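Local coordinates for protein probable glutathione S-transferase GSTU1 (Oryza sativa, PDB 1OYJ) that conjugates reduced glutathione to a wide range of hydrophobic electrophiles, as a tau-class glutathione transferase linked to herbicide detoxification, at residues A[40-44]-A[45-49]; A[70-73]-A[74-78]. All blocks are in the same frame, centred on the assembly; numbering follows the deposited sequence.

Contact 1: residues A[40-44]-A[45-49]; sequences GNKSD and LLLRS. With GSH (glutathione), chain N.
Ser43, at the N-cap of helix 44-49, meets Leu46 and Leu47 in a local helix-start contact. It lies at the surface of the thioredoxin-like N-terminal domain, after strand 33-36. Ser43 OG accepts from Leu46 N at 3.1 Å, and the N-H points almost straight at it (173°). The torsion that aims OG at Leu46 N sets it between the backbone N and the carbonyl carbon (chi1 76°). OG is also hydrogen-bonded to Glu37. The Ser43 carbonyl adds a second grip, its O taking Leu47 N at 3.0 Å. One turn is thus pinned by both the side chain and the backbone of the same serine.

Lys42 leaves the loop across the leucine side chains of this turn. Its CG lies 3.7 Å from Leu46 CD2, and its CD lies 4.1 Å from Leu47 CD2. Lys42 and Leu47 cross at about a right angle, while Leu46 is met at a slant. Beyond CG the chain is extended, which carries NZ past the leucines to the glutathione. NZ donates to O31 of the glycine carboxylate at 2.8 Å, and it also bonds to the carbonyl O of Arg54. With an alanine here, the glycine carboxylate of glutathione would probably lose a charged partner and the two leucine methyls most of their aliphatic cover.

Across one helical turn, Asp44 OD2 approaches the edge of the Arg48 guanidinium near its plane. The salt bridge is long, OD2 to NE 3.5 Å, and the two flat groups are turned 58° apart. Leu46 packs on Ile56, whose backbone N also holds glutathione. The contact therefore pairs a capped helix start with a positive charge set against the glycine carboxylate of the bound tripeptide.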
loop_
_atom_site.group_PDB
_atom_site.type_symbol
_atom_site.label_atom_id
_atom_site.label_comp_id
_atom_site.label_asym_id
_atom_site.label_seq_id
_atom_site.Cartn_x
_atom_site.Cartn_y
_atom_site.Cartn_z
ATOM N N GLY A 40 -15.284 -6.695 18.572
ATOM C CA GLY A 40 -15.128 -6.531 20.002
ATOM C C GLY A 40 -14.870 -7.887 20.646
ATOM O O GLY A 40 -14.525 -7.972 21.835
ATOM N N ASN A 41 -14.984 -8.957 19.871
ATOM C CA ASN A 41 -14.804 -10.287 20.419
ATOM C C ASN A 41 -14.218 -11.145 19.273
ATOM O O ASN A 41 -14.774 -12.113 18.822
ATOM C CB ASN A 41 -16.164 -10.742 21.036
ATOM C CG ASN A 41 -16.069 -11.956 21.888
ATOM O OD1 ASN A 41 -15.348 -12.004 22.895
ATOM N ND2 ASN A 41 -16.868 -12.961 21.532
ATOM N N LYS A 42 -13.049 -10.762 18.813
ATOM C CA LYS A 42 -12.423 -11.425 17.670
ATOM C C LYS A 42 -12.239 -12.904 17.888
ATOM O O LYS A 42 -11.946 -13.313 18.990
ATOM C CB LYS A 42 -11.123 -10.792 17.294
ATOM C CG LYS A 42 -11.281 -9.347 16.731
ATOM C CD LYS A 42 -9.970 -8.607 16.485
ATOM C CE LYS A 42 -10.155 -7.089 16.410
ATOM N NZ LYS A 42 -8.879 -6.243 16.244
ATOM N N SER A 43 -12.414 -13.722 16.845
ATOM C CA SER A 43 -12.253 -15.165 17.023
ATOM C C SER A 43 -10.816 -15.611 17.093
ATOM O O SER A 43 -9.876 -14.984 16.550
ATOM C CB SER A 43 -12.925 -15.898 15.860
ATOM O OG SER A 43 -12.137 -15.799 14.718
ATOM N N ASP A 44 -10.589 -16.735 17.736
ATOM C CA ASP A 44 -9.238 -17.295 17.741
ATOM C C ASP A 44 -8.681 -17.412 16.279
ATOM O O ASP A 44 -7.534 -17.143 16.023
ATOM C CB ASP A 44 -9.253 -18.629 18.530
ATOM C CG ASP A 44 -7.901 -19.275 18.609
ATOM O OD1 ASP A 44 -6.888 -18.590 18.908
ATOM O OD2 ASP A 44 -7.750 -20.492 18.408
ATOM N N LEU A 45 -9.510 -17.771 15.314
ATOM C CA LEU A 45 -9.046 -17.986 13.937
ATOM C C LEU A 45 -8.584 -16.639 13.309
ATOM O O LEU A 45 -7.530 -16.536 12.771
ATOM C CB LEU A 45 -10.125 -18.725 13.109
ATOM C CG LEU A 45 -9.877 -18.874 11.605
ATOM C CD1 LEU A 45 -8.812 -19.866 11.329
ATOM C CD2 LEU A 45 -11.179 -19.195 10.828
ATOM N N LEU A 46 -9.349 -15.573 13.479
ATOM C CA LEU A 46 -8.894 -14.334 12.975
ATOM C C LEU A 46 -7.540 -13.926 13.639
ATOM O O LEU A 46 -6.558 -13.559 12.976
ATOM C CB LEU A 46 -9.982 -13.285 13.181
ATOM C CG LEU A 46 -9.593 -11.830 13.068
ATOM C CD1 LEU A 46 -9.139 -11.520 11.726
ATOM C CD2 LEU A 46 -10.726 -10.949 13.462
ATOM N N LEU A 47 -7.473 -14.033 14.959
ATOM C CA LEU A 47 -6.268 -13.624 15.646
ATOM C C LEU A 47 -5.072 -14.436 15.226
ATOM O O LEU A 47 -3.931 -13.888 15.197
ATOM C CB LEU A 47 -6.453 -13.726 17.148
ATOM C CG LEU A 47 -7.483 -12.731 17.652
ATOM C CD1 LEU A 47 -7.682 -13.034 19.151
ATOM C CD2 LEU A 47 -7.052 -11.339 17.431
ATOM N N ARG A 48 -5.293 -15.713 14.913
ATOM C CA ARG A 48 -4.190 -16.538 14.394
ATOM C C ARG A 48 -3.812 -16.308 12.974
ATOM O O ARG A 48 -2.645 -16.531 12.626
ATOM C CB ARG A 48 -4.519 -18.033 14.381
ATOM C CG ARG A 48 -4.403 -18.702 15.724
ATOM C CD ARG A 48 -4.576 -20.276 15.714
ATOM N NE ARG A 48 -5.929 -20.763 15.376
ATOM C CZ ARG A 48 -6.265 -21.372 14.220
ATOM N NH1 ARG A 48 -5.343 -21.580 13.268
ATOM N NH2 ARG A 48 -7.524 -21.786 14.030
ATOM N N SER A 49 -4.817 -15.995 12.144
ATOM C CA SER A 49 -4.679 -15.869 10.692
ATOM C C SER A 49 -4.077 -14.565 10.326
ATOM O O SER A 49 -3.343 -14.550 9.391
ATOM C CB SER A 49 -6.048 -16.005 9.989
ATOM O OG SER A 49 -6.652 -17.256 10.279
HETATM N N1 GSH N . -5.511 -1.966 5.605
HETATM C CA1 GSH N . -6.752 -2.645 5.791
HETATM C C1 GSH N . -7.300 -3.458 4.681
HETATM O O11 GSH N . -7.871 -4.529 4.699
HETATM O O12 GSH N . -7.164 -2.910 3.609
HETATM C CB1 GSH N . -7.696 -2.248 6.905
HETATM C CG1 GSH N . -8.871 -3.191 7.195
HETATM C CD1 GSH N . -9.630 -2.669 8.410
HETATM O OE1 GSH N . -9.506 -1.492 8.701
HETATM N N2 GSH N . -10.438 -3.487 9.086
HETATM C CA2 GSH N . -11.171 -3.039 10.243
HETATM C C2 GSH N . -10.667 -3.919 11.400
HETATM O O2 GSH N . -10.710 -5.118 11.217
HETATM C CB2 GSH N . -12.657 -3.261 9.962
HETATM S SG2 GSH N . -13.282 -2.060 8.722
HETATM N N3 GSH N . -10.010 -3.434 12.454
HETATM C CA3 GSH N . -10.463 -4.108 13.698
HETATM C C3 GSH N . -10.738 -3.358 15.001
HETATM O O31 GSH N . -10.342 -3.813 16.122
HETATM O O32 GSH N . -11.401 -2.333 14.976
#

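Contact 2: residues A[70-73]-A[74-78]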
loop_
_atom_site.group_PDB
_atom_site.type_symbol
_atom_site.label_atom_id
_atom_site.label_comp_id
_atom_site.label_asym_id
_atom_site.label_seq_id
_atom_site.Cartn_x
_atom_site.Cartn_y
_atom_site.Cartn_z
ATOM N N LEU A 70 -6.036 -4.826 -0.445
ATOM C CA LEU A 70 -5.483 -4.634 -1.811
ATOM C C LEU A 70 -4.541 -5.779 -2.215
ATOM O O LEU A 70 -4.384 -6.106 -3.398
ATOM C CB LEU A 70 -4.747 -3.290 -1.931
ATOM C CG LEU A 70 -5.580 -2.018 -1.906
ATOM C CD1 LEU A 70 -4.752 -0.731 -2.183
ATOM C CD2 LEU A 70 -6.672 -2.076 -2.904
ATOM N N VAL A 71 -3.952 -6.388 -1.203
ATOM C CA VAL A 71 -3.123 -7.552 -1.368
ATOM C C VAL A 71 -4.030 -8.751 -1.796
ATOM O O VAL A 71 -3.688 -9.478 -2.732
ATOM C CB VAL A 71 -2.256 -7.861 -0.052
ATOM C CG1 VAL A 71 -1.488 -9.223 -0.222
ATOM C CG2 VAL A 71 -1.282 -6.756 0.231
ATOM N N ILE A 72 -5.188 -8.929 -1.128
ATOM C CA ILE A 72 -6.134 -9.980 -1.448
ATOM C C ILE A 72 -6.632 -9.776 -2.904
ATOM O O ILE A 72 -6.653 -10.704 -3.675
ATOM C CB ILE A 72 -7.366 -9.979 -0.430
ATOM C CG1 ILE A 72 -6.949 -10.386 1.008
ATOM C CG2 ILE A 72 -8.421 -10.814 -0.971
ATOM C CD1 ILE A 72 -7.846 -9.852 2.084
ATOM N N LEU A 73 -6.963 -8.538 -3.271
ATOM C CA LEU A 73 -7.380 -8.266 -4.658
ATOM C C LEU A 73 -6.308 -8.715 -5.692
ATOM O O LEU A 73 -6.622 -9.425 -6.659
ATOM C CB LEU A 73 -7.684 -6.840 -4.872
ATOM C CG LEU A 73 -8.828 -6.200 -4.144
ATOM C CD1 LEU A 73 -9.178 -4.868 -4.821
ATOM C CD2 LEU A 73 -9.989 -7.094 -4.097
ATOM N N GLN A 74 -5.065 -8.392 -5.470
ATOM C CA GLN A 74 -4.038 -8.812 -6.403
ATOM C C GLN A 74 -3.838 -10.302 -6.398
ATOM O O GLN A 74 -3.623 -10.959 -7.471
ATOM C CB GLN A 74 -2.767 -8.071 -6.085
ATOM C CG GLN A 74 -2.886 -6.620 -6.512
ATOM C CD GLN A 74 -1.600 -5.880 -6.260
ATOM O OE1 GLN A 74 -0.777 -5.789 -7.129
ATOM N NE2 GLN A 74 -1.444 -5.365 -5.063
ATOM N N TYR A 75 -4.059 -10.864 -5.219
ATOM C CA TYR A 75 -3.982 -12.307 -5.072
ATOM C C TYR A 75 -5.053 -13.017 -5.900
ATOM O O TYR A 75 -4.789 -14.051 -6.556
ATOM C CB TYR A 75 -3.966 -12.727 -3.585
ATOM C CG TYR A 75 -3.907 -14.236 -3.334
ATOM C CD1 TYR A 75 -2.728 -14.942 -3.511
ATOM C CD2 TYR A 75 -5.060 -14.959 -3.015
ATOM C CE1 TYR A 75 -2.686 -16.337 -3.306
ATOM C CE2 TYR A 75 -5.029 -16.331 -2.828
ATOM C CZ TYR A 75 -3.848 -17.014 -2.967
ATOM O OH TYR A 75 -3.842 -18.368 -2.756
ATOM N N LEU A 76 -6.260 -12.488 -5.878
ATOM C CA LEU A 76 -7.363 -13.068 -6.618
ATOM C C LEU A 76 -7.061 -13.061 -8.135
ATOM O O LEU A 76 -7.585 -13.934 -8.855
ATOM C CB LEU A 76 -8.670 -12.399 -6.303
ATOM C CG LEU A 76 -9.136 -12.590 -4.867
ATOM C CD1 LEU A 76 -10.418 -11.695 -4.613
ATOM C CD2 LEU A 76 -9.428 -14.031 -4.650
ATOM N N ASP A 77 -6.274 -12.110 -8.645
ATOM C CA ASP A 77 -5.821 -12.215 -10.026
ATOM C C ASP A 77 -4.716 -13.303 -10.097
ATOM O O ASP A 77 -4.775 -14.224 -10.954
ATOM C CB ASP A 77 -5.139 -10.967 -10.537
ATOM C CG ASP A 77 -6.090 -9.948 -11.145
ATOM O OD1 ASP A 77 -7.340 -10.205 -11.232
ATOM O OD2 ASP A 77 -5.624 -8.867 -11.575
ATOM N N ASP A 78 -3.721 -13.210 -9.210
ATOM C CA ASP A 78 -2.544 -14.078 -9.359
ATOM C C ASP A 78 -2.904 -15.518 -9.201
ATOM O O ASP A 78 -2.405 -16.375 -9.916
ATOM C CB ASP A 78 -1.413 -13.752 -8.364
ATOM C CG ASP A 78 -0.717 -12.434 -8.645
ATOM O OD1 ASP A 78 -0.063 -11.938 -7.688
ATOM O OD2 ASP A 78 -0.761 -11.843 -9.763
#
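Gln74 folds its side chain back along helix 69-79 towards Leu70, one turn earlier. CG sits anti to the carbonyl carbon (chi1 -73°), and the chain is extended beyond it. This lays the aliphatic part beside the Leu70 carbonyl, with CG 3.5 Å from Leu70 O. The amide end then reaches the same oxygen. Gln74 NE2 gives Leu70 O a weak bond at 3.5 Å, while Gln74 N gives it the helix bond at 3.2 Å. The backbone donor stands above the carbonyl plane, 36° out of it. The other amide atom, OE1, accepts from Arg105 NE of the same chain, so both ends of this buried amide have polar partners.

Helix 69-79 belongs to the thioredoxin-like N-terminal domain and follows strand 64-67. Val71, Ile72 and Tyr75 touch Val66 of that strand. Leu73 and Leu76 pack on helix 16-28, while Val71 and Tyr75 also meet Ala102 of the second subunit.

Tyr75 takes the other common helix rotamer, with CG anti to its own backbone N (chi1 179°). Its CB nestles between two carbonyls, 3.4 Å from both Val71 O and Ile72 O. The ring leads away from the earlier turn, and its OH is hydrogen-bonded to His61. Leu76 brings its CG to 3.3 Å from Ile72 O, the acceptor of Leu76 N. Farther out, Leu76 CD1 meets Ile72 CG2 at 4.2 Å, a loose methyl contact along the helix.

How the contacts relate
Following the chain from its N terminus, contact 1 comes first. It closes the passage from the loop after strand 33-36 into helix 44-49. The chain then runs through strands 58-61 and 64-67 before contact 2 opens within helix 69-79. The two contacts are in series and neither nest nor cross. Their centres are 22 Å apart and their nearest atoms about 10 Å, so they do not touch. The four-stranded sheet relates them: residues 45-49 pack on strands 7-11 and 58-61, and residues 70-78 on strand 64-67. Contact 1 holds glutathione directly. Contact 2 follows Glu68 and Ser69, which bind it too, and reaches the second subunit.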